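Local coordinates for protein Alpha/beta hydrolase (Streptomyces albidoflavus, PDB 6KSU) that probably releases non-ribosomal peptides from their assembly line by head-to-tail macrolactamization, as a stand-alone cyclase of the penicillin-binding-protein type, at residues G32-E37 and A364-A369; A26-V31 and A56-A61. All coordinates share one frame; numbering follows the deposited sequence.

Contact 1: G32-E37 and A364-A369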
ATOM      1  N   GLY A  32      10.200   9.406 -21.286  1.00 31.61           N
ATOM      2  CA  GLY A  32      11.324   8.485 -21.353  1.00 30.85           C
ATOM      3  C   GLY A  32      12.654   9.156 -21.067  1.00 32.24           C
ATOM      4  O   GLY A  32      13.486   8.624 -20.325  1.00 30.97           O
ATOM      5  N   ALA A  33      12.874  10.334 -21.651  1.00 28.65           N
ATOM      6  CA  ALA A  33      14.116  11.048 -21.383  1.00 31.92           C
ATOM      7  C   ALA A  33      14.196  11.461 -19.923  1.00 33.26           C
ATOM      8  O   ALA A  33      15.272  11.401 -19.318  1.00 36.79           O
ATOM      9  CB  ALA A  33      14.235  12.267 -22.297  1.00 31.15           C
ATOM     10  N   LEU A  34      13.063  11.839 -19.330  1.00 31.69           N
ATOM     11  CA  LEU A  34      13.047  12.184 -17.915  1.00 31.08           C
ATOM     12  C   LEU A  34      13.342  10.959 -17.061  1.00 34.28           C
ATOM     13  O   LEU A  34      14.210  10.997 -16.176  1.00 29.40           O
ATOM     14  CB  LEU A  34      11.699  12.789 -17.546  1.00 33.75           C
ATOM     15  CG  LEU A  34      11.671  13.377 -16.141  1.00 36.94           C
ATOM     16  CD1 LEU A  34      12.550  14.624 -16.110  1.00 37.45           C
ATOM     17  CD2 LEU A  34      10.259  13.679 -15.703  1.00 30.04           C
ATOM     18  N   PHE A  35      12.641   9.854 -17.339  1.00 30.79           N
ATOM     19  CA  PHE A  35      12.842   8.595 -16.621  1.00 28.60           C
ATOM     20  C   PHE A  35      14.302   8.152 -16.653  1.00 29.49           C
ATOM     21  O   PHE A  35      14.864   7.748 -15.631  1.00 28.74           O
ATOM     22  CB  PHE A  35      11.920   7.538 -17.245  1.00 26.32           C
ATOM     23  CG  PHE A  35      12.082   6.146 -16.701  1.00 26.19           C
ATOM     24  CD1 PHE A  35      11.759   5.846 -15.395  1.00 23.42           C
ATOM     25  CD2 PHE A  35      12.514   5.117 -17.531  1.00 28.24           C
ATOM     26  CE1 PHE A  35      11.854   4.529 -14.923  1.00 22.82           C
ATOM     27  CE2 PHE A  35      12.631   3.801 -17.064  1.00 25.32           C
ATOM     28  CZ  PHE A  35      12.311   3.506 -15.771  1.00 22.51           C
ATOM     29  N   GLU A  36      14.937   8.236 -17.824  1.00 35.81           N
ATOM     30  CA  GLU A  36      16.336   7.827 -17.943  1.00 38.19           C
ATOM     31  C   GLU A  36      17.246   8.708 -17.097  1.00 33.75           C
ATOM     32  O   GLU A  36      18.078   8.206 -16.323  1.00 31.09           O
ATOM     33  CB  GLU A  36      16.766   7.861 -19.406  1.00 40.99           C
ATOM     34  CG  GLU A  36      17.647   6.704 -19.780  1.00 45.55           C
ATOM     35  CD  GLU A  36      16.888   5.401 -19.717  1.00 50.46           C
ATOM     36  OE1 GLU A  36      16.156   5.072 -20.685  1.00 52.87           O
ATOM     37  OE2 GLU A  36      17.028   4.709 -18.692  1.00 53.90           O
ATOM     38  N   GLU A  37      17.095  10.032 -17.222  1.00 36.62           N
ATOM     39  CA  GLU A  37      17.910  10.941 -16.416  1.00 35.28           C
ATOM     40  C   GLU A  37      17.760  10.628 -14.935  1.00 34.48           C
ATOM     41  O   GLU A  37      18.759  10.543 -14.208  1.00 30.33           O
ATOM     42  CB  GLU A  37      17.530  12.407 -16.682  1.00 33.81           C
ATOM     43  CG  GLU A  37      17.650  12.938 -18.131  1.00 50.75           C
ATOM     44  CD  GLU A  37      18.645  12.183 -19.031  1.00 56.93           C
ATOM     45  OE1 GLU A  37      19.856  12.142 -18.703  1.00 61.79           O
ATOM     46  OE2 GLU A  37      18.216  11.653 -20.084  1.00 50.25           O
ATOM     47  N   ALA A 364       7.628  15.204  -9.035  1.00 27.54           N
ATOM     48  CA  ALA A 364       7.902  16.631  -9.137  1.00 30.45           C
ATOM     49  C   ALA A 364       8.283  17.056 -10.543  1.00 32.97           C
ATOM     50  O   ALA A 364       7.984  18.187 -10.937  1.00 37.54           O
ATOM     51  CB  ALA A 364       9.017  17.028  -8.169  1.00 31.15           C
ATOM     52  N   ARG A 365       8.923  16.186 -11.325  1.00 35.02           N
ATOM     53  CA  ARG A 365       9.411  16.596 -12.641  1.00 32.89           C
ATOM     54  C   ARG A 365       8.502  16.194 -13.800  1.00 37.54           C
ATOM     55  O   ARG A 365       8.486  16.893 -14.821  1.00 36.47           O
ATOM     56  CB  ARG A 365      10.821  16.046 -12.858  1.00 33.17           C
ATOM     57  CG  ARG A 365      11.780  16.593 -11.812  1.00 37.29           C
ATOM     58  CD  ARG A 365      13.168  16.890 -12.347  1.00 42.59           C
ATOM     59  NE  ARG A 365      13.141  17.349 -13.724  1.00 42.59           N
ATOM     60  CZ  ARG A 365      14.162  17.218 -14.559  1.00 40.59           C
ATOM     61  NH1 ARG A 365      15.292  16.662 -14.135  1.00 33.86           N
ATOM     62  NH2 ARG A 365      14.049  17.646 -15.812  1.00 41.09           N
ATOM     63  N   LEU A 366       7.704  15.118 -13.664  1.00 35.20           N
ATOM     64  CA  LEU A 366       6.740  14.772 -14.711  1.00 34.19           C
ATOM     65  C   LEU A 366       5.783  15.907 -15.086  1.00 37.72           C
ATOM     66  O   LEU A 366       5.236  15.880 -16.198  1.00 37.19           O
ATOM     67  CB  LEU A 366       5.913  13.540 -14.318  1.00 33.30           C
ATOM     68  CG  LEU A 366       6.529  12.127 -14.367  1.00 30.84           C
ATOM     69  CD1 LEU A 366       5.667  11.176 -13.524  1.00 31.97           C
ATOM     70  CD2 LEU A 366       6.660  11.614 -15.793  1.00 34.55           C
ATOM     71  N   PRO A 367       5.513  16.903 -14.224  1.00 39.46           N
ATOM     72  CA  PRO A 367       4.708  18.040 -14.710  1.00 40.18           C
ATOM     73  C   PRO A 367       5.271  18.700 -15.956  1.00 41.15           C
ATOM     74  O   PRO A 367       4.493  19.235 -16.755  1.00 45.37           O
ATOM     75  CB  PRO A 367       4.696  18.996 -13.513  1.00 42.93           C
ATOM     76  CG  PRO A 367       4.696  18.073 -12.343  1.00 43.03           C
ATOM     77  CD  PRO A 367       5.574  16.901 -12.747  1.00 37.45           C
ATOM     78  N   GLU A 368       6.586  18.656 -16.177  1.00 33.93           N
ATOM     79  CA  GLU A 368       7.133  19.230 -17.400  1.00 43.42           C
ATOM     80  C   GLU A 368       6.824  18.388 -18.649  1.00 48.11           C
ATOM     81  O   GLU A 368       7.376  18.665 -19.717  1.00 53.70           O
ATOM     82  CB  GLU A 368       8.638  19.475 -17.244  1.00 43.86           C
ATOM     83  CG  GLU A 368       9.555  18.317 -17.532  1.00 50.23           C
ATOM     84  CD  GLU A 368      10.951  18.545 -16.963  1.00 49.22           C
ATOM     85  OE1 GLU A 368      11.071  19.291 -15.955  1.00 42.72           O
ATOM     86  OE2 GLU A 368      11.920  17.980 -17.524  1.00 50.92           O
ATOM     87  N   ALA A 369       5.924  17.401 -18.550  1.00 42.55           N
ATOM     88  CA  ALA A 369       5.302  16.794 -19.722  1.00 45.09           C
ATOM     89  C   ALA A 369       3.783  16.693 -19.580  1.00 46.30           C
ATOM     90  O   ALA A 369       3.156  15.868 -20.260  1.00 48.51           O
ATOM     91  CB  ALA A 369       5.901  15.414 -20.008  1.00 47.34           C
TER
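Leu34 reaches out from helix 23-41 and is met by the bent side chain of Arg365 and by the backbone of the Arg365-Leu366 peptide. A chi1 of -171°, with CG anti to the N, carries the leucine's branch point across to the other segment, where the two methyls part. CD1 sits over the centre of one face of the Arg365 guanidinium, 3.3 Å above its plane, with NH2 of Arg365 3.4 Å from CD1 of Leu34. CD2 drops against the peptide, with Leu34 CD2 3.6 Å from Leu366 N, and lies 4.2 Å from CD2 of Leu366. Bends at chi2 and chi3 bring the guanidinium alongside the end of the Glu368 side chain, which meets its edge. Arg365 NH2 bonds to Glu368 OE2 at 2.8 Å in a salt bridge, on the syn side of the carboxylate though 22° out of its plane; a weak second bond runs to OE1. Glu368 OE2 also comes within 3.7 Å of Leu34 CD1, so the methyl touches both members of the ion pair. Leu366 and Ala369 extend the apolar packing to Val31 on the same helix. No hydrogen bond joins the two segments. The salt bridge stays within 364-369; with Glu368 at its edge, the guanidinium presents a face to the buried Leu34, so a charged group probably serves here as an apolar surface.

Contact 2: A26-V31 and A56-A61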
ATOM      1  N   ALA A  26       5.955  14.234 -28.664  1.00 48.92           N
ATOM      2  CA  ALA A  26       6.951  14.972 -27.899  1.00 45.73           C
ATOM      3  C   ALA A  26       6.884  14.621 -26.411  1.00 46.63           C
ATOM      4  O   ALA A  26       7.922  14.485 -25.751  1.00 40.44           O
ATOM      5  CB  ALA A  26       6.764  16.477 -28.114  1.00 52.56           C
ATOM      6  N   GLU A  27       5.669  14.463 -25.865  1.00 47.85           N
ATOM      7  CA  GLU A  27       5.537  14.211 -24.432  1.00 42.49           C
ATOM      8  C   GLU A  27       6.097  12.846 -24.052  1.00 41.19           C
ATOM      9  O   GLU A  27       6.849  12.728 -23.073  1.00 40.11           O
ATOM     10  CB  GLU A  27       4.078  14.321 -24.004  1.00 42.92           C
ATOM     11  CG  GLU A  27       3.485  15.690 -24.179  1.00 49.45           C
ATOM     12  CD  GLU A  27       2.063  15.757 -23.675  1.00 56.89           C
ATOM     13  OE1 GLU A  27       1.316  14.765 -23.852  1.00 50.98           O
ATOM     14  OE2 GLU A  27       1.692  16.801 -23.096  1.00 65.57           O
ATOM     15  N   ARG A  28       5.744  11.801 -24.812  1.00 44.29           N
ATOM     16  CA  ARG A  28       6.274  10.473 -24.515  1.00 39.66           C
ATOM     17  C   ARG A  28       7.793  10.472 -24.574  1.00 34.86           C
ATOM     18  O   ARG A  28       8.453   9.787 -23.786  1.00 35.82           O
ATOM     19  CB  ARG A  28       5.709   9.433 -25.487  1.00 35.49           C
ATOM     20  CG  ARG A  28       4.192   9.245 -25.464  1.00 39.69           C
ATOM     21  CD  ARG A  28       3.675   8.854 -26.859  1.00 45.05           C
ATOM     22  NE  ARG A  28       2.224   8.998 -26.984  1.00 50.08           N
ATOM     23  CZ  ARG A  28       1.598   9.346 -28.106  1.00 55.13           C
ATOM     24  NH1 ARG A  28       2.291   9.588 -29.214  1.00 54.44           N
ATOM     25  NH2 ARG A  28       0.275   9.453 -28.122  1.00 60.21           N
ATOM     26  N   ASP A  29       8.366  11.227 -25.512  1.00 39.91           N
ATOM     27  CA  ASP A  29       9.820  11.344 -25.584  1.00 35.32           C
ATOM     28  C   ASP A  29      10.367  12.013 -24.343  1.00 33.34           C
ATOM     29  O   ASP A  29      11.353  11.551 -23.760  1.00 33.36           O
ATOM     30  CB  ASP A  29      10.223  12.128 -26.826  1.00 40.34           C
ATOM     31  CG  ASP A  29       9.985  11.343 -28.091  1.00 47.81           C
ATOM     32  OD1 ASP A  29       9.911  10.095 -27.990  1.00 44.29           O
ATOM     33  OD2 ASP A  29       9.833  11.969 -29.166  1.00 53.23           O
ATOM     34  N   ALA A  30       9.723  13.101 -23.910  1.00 35.73           N
ATOM     35  CA  ALA A  30      10.165  13.778 -22.701  1.00 35.05           C
ATOM     36  C   ALA A  30      10.047  12.880 -21.482  1.00 31.27           C
ATOM     37  O   ALA A  30      10.882  12.957 -20.578  1.00 37.37           O
ATOM     38  CB  ALA A  30       9.370  15.063 -22.497  1.00 40.52           C
ATOM     39  N   VAL A  31       9.036  12.018 -21.428  1.00 31.74           N
ATOM     40  CA  VAL A  31       8.889  11.176 -20.245  1.00 35.66           C
ATOM     41  C   VAL A  31      10.014  10.149 -20.195  1.00 29.95           C
ATOM     42  O   VAL A  31      10.731  10.034 -19.191  1.00 25.50           O
ATOM     43  CB  VAL A  31       7.498  10.514 -20.214  1.00 33.24           C
ATOM     44  CG1 VAL A  31       7.491   9.309 -19.271  1.00 29.65           C
ATOM     45  CG2 VAL A  31       6.453  11.503 -19.779  1.00 27.73           C
ATOM     46  N   ALA A  56      -3.173   5.210 -25.543  1.00 32.87           N
ATOM     47  CA  ALA A  56      -2.071   4.343 -25.919  1.00 29.09           C
ATOM     48  C   ALA A  56      -1.062   4.236 -24.789  1.00 28.58           C
ATOM     49  O   ALA A  56      -1.000   5.077 -23.887  1.00 28.34           O
ATOM     50  CB  ALA A  56      -1.397   4.832 -27.200  1.00 37.29           C
ATOM     51  N   LEU A  57      -0.247   3.193 -24.873  1.00 26.66           N
ATOM     52  CA  LEU A  57       0.657   2.794 -23.813  1.00 23.56           C
ATOM     53  C   LEU A  57       2.100   3.131 -24.180  1.00 28.38           C
ATOM     54  O   LEU A  57       2.536   2.878 -25.309  1.00 23.89           O
ATOM     55  CB  LEU A  57       0.518   1.295 -23.562  1.00 24.58           C
ATOM     56  CG  LEU A  57       1.453   0.655 -22.546  1.00 25.36           C
ATOM     57  CD1 LEU A  57       0.932   0.972 -21.123  1.00 23.08           C
ATOM     58  CD2 LEU A  57       1.529  -0.850 -22.799  1.00 17.57           C
ATOM     59  N   SER A  58       2.834   3.699 -23.221  1.00 23.99           N
ATOM     60  CA  SER A  58       4.278   3.894 -23.312  1.00 27.28           C
ATOM     61  C   SER A  58       4.933   2.971 -22.300  1.00 29.03           C
ATOM     62  O   SER A  58       4.503   2.930 -21.143  1.00 24.21           O
ATOM     63  CB  SER A  58       4.687   5.341 -23.003  1.00 28.95           C
ATOM     64  OG  SER A  58       4.286   6.234 -24.025  1.00 32.38           O
ATOM     65  N   GLU A  59       5.975   2.249 -22.719  1.00 29.00           N
ATOM     66  CA  GLU A  59       6.667   1.300 -21.850  1.00 28.89           C
ATOM     67  C   GLU A  59       8.148   1.636 -21.820  1.00 28.78           C
ATOM     68  O   GLU A  59       8.841   1.497 -22.833  1.00 29.49           O
ATOM     69  CB  GLU A  59       6.479  -0.149 -22.308  1.00 30.43           C
ATOM     70  CG  GLU A  59       5.054  -0.594 -22.543  1.00 23.15           C
ATOM     71  CD  GLU A  59       4.974  -2.095 -22.794  1.00 33.85           C
ATOM     72  OE1 GLU A  59       4.775  -2.837 -21.806  1.00 30.26           O
ATOM     73  OE2 GLU A  59       5.154  -2.540 -23.969  1.00 34.53           O
ATOM     74  N   TYR A  60       8.633   2.051 -20.659  1.00 21.55           N
ATOM     75  CA  TYR A  60      10.035   2.362 -20.481  1.00 22.85           C
ATOM     76  C   TYR A  60      10.615   1.343 -19.516  1.00 26.36           C
ATOM     77  O   TYR A  60       9.930   0.904 -18.587  1.00 29.75           O
ATOM     78  CB  TYR A  60      10.201   3.776 -19.952  1.00 23.32           C
ATOM     79  CG  TYR A  60       9.375   4.825 -20.697  1.00 28.22           C
ATOM     80  CD1 TYR A  60       9.835   5.412 -21.878  1.00 28.59           C
ATOM     81  CD2 TYR A  60       8.142   5.239 -20.209  1.00 30.68           C
ATOM     82  CE1 TYR A  60       9.081   6.376 -22.553  1.00 26.72           C
ATOM     83  CE2 TYR A  60       7.387   6.203 -20.877  1.00 30.02           C
ATOM     84  CZ  TYR A  60       7.865   6.775 -22.046  1.00 28.17           C
ATOM     85  OH  TYR A  60       7.103   7.735 -22.695  1.00 24.60           O
ATOM     86  N   ALA A  61      11.859   0.938 -19.757  1.00 23.98           N
ATOM     87  CA  ALA A  61      12.512  -0.066 -18.930  1.00 22.42           C
ATOM     88  C   ALA A  61      14.006   0.077 -19.114  1.00 27.25           C
ATOM     89  O   ALA A  61      14.472   0.233 -20.244  1.00 23.45           O
ATOM     90  CB  ALA A  61      12.097  -1.489 -19.299  1.00 17.31           C
TER
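Tyr60 leans from edge strand 56-63 of the seven-stranded antiparallel sheet towards helix 23-41 and gives its hydroxyl proton to the carbonyl of Arg28, with Tyr60 OH 2.7 Å from Arg28 O. The approach is bent, 114° at the oxygen, and the donor is tilted from the carbonyl plane. Beside this bond lies the tight part of the contact: CG1 of buried Val31 packs 3.5 Å from CE2 of Tyr60, the two side chains meeting at about a right angle. Val31 turns CG1 towards the ring because that methyl is anti to the backbone N (chi1 161°). Leu49 of the neighbouring strand touches both residues. One turn back towards the helix start the contact thins to the aliphatic stem of Arg28, whose CG lies 3.3 Å from Ser58 OG, a carbon-oxygen contact and not a hydrogen bond. Arg28 is partly exposed, and its guanidinium continues to a long, weak ion pair with Glu24. Helix and strand run nearly parallel, 22° apart with axes 9.9 Å from each other, and the helix lies against the face of the sheet, close to the edge strand. The phenol thus pairs its polar end with a helix carbonyl while its ring packs on Val31, which probably limits rotation of the ring.

How the contacts relate
Contacts 1 and 2 share helix 23-41, whose consecutive stretches 26-31 and 32-37 carry them, and their centres are about 10 Å apart. The two meet directly: Gly32 CA lies 3.3 Å from Tyr60 CE1, Phe35 CD2 is 3.6 Å from Tyr60 CB, and Ala369 CB is 4.0 Å from Val31 CG2. The N-terminal helix is thereby packed on the edge strand and on 364-369, a segment more than 300 residues later in the chain, in a beta-lactamase-like fold in which a Ser83-Lys86-Tyr174 set fits the SxxK and Tyr pattern of a probable active site. The contacts' centres lie about 25 Å (contact 2) and 24 Å (contact 1) from the chain's centre.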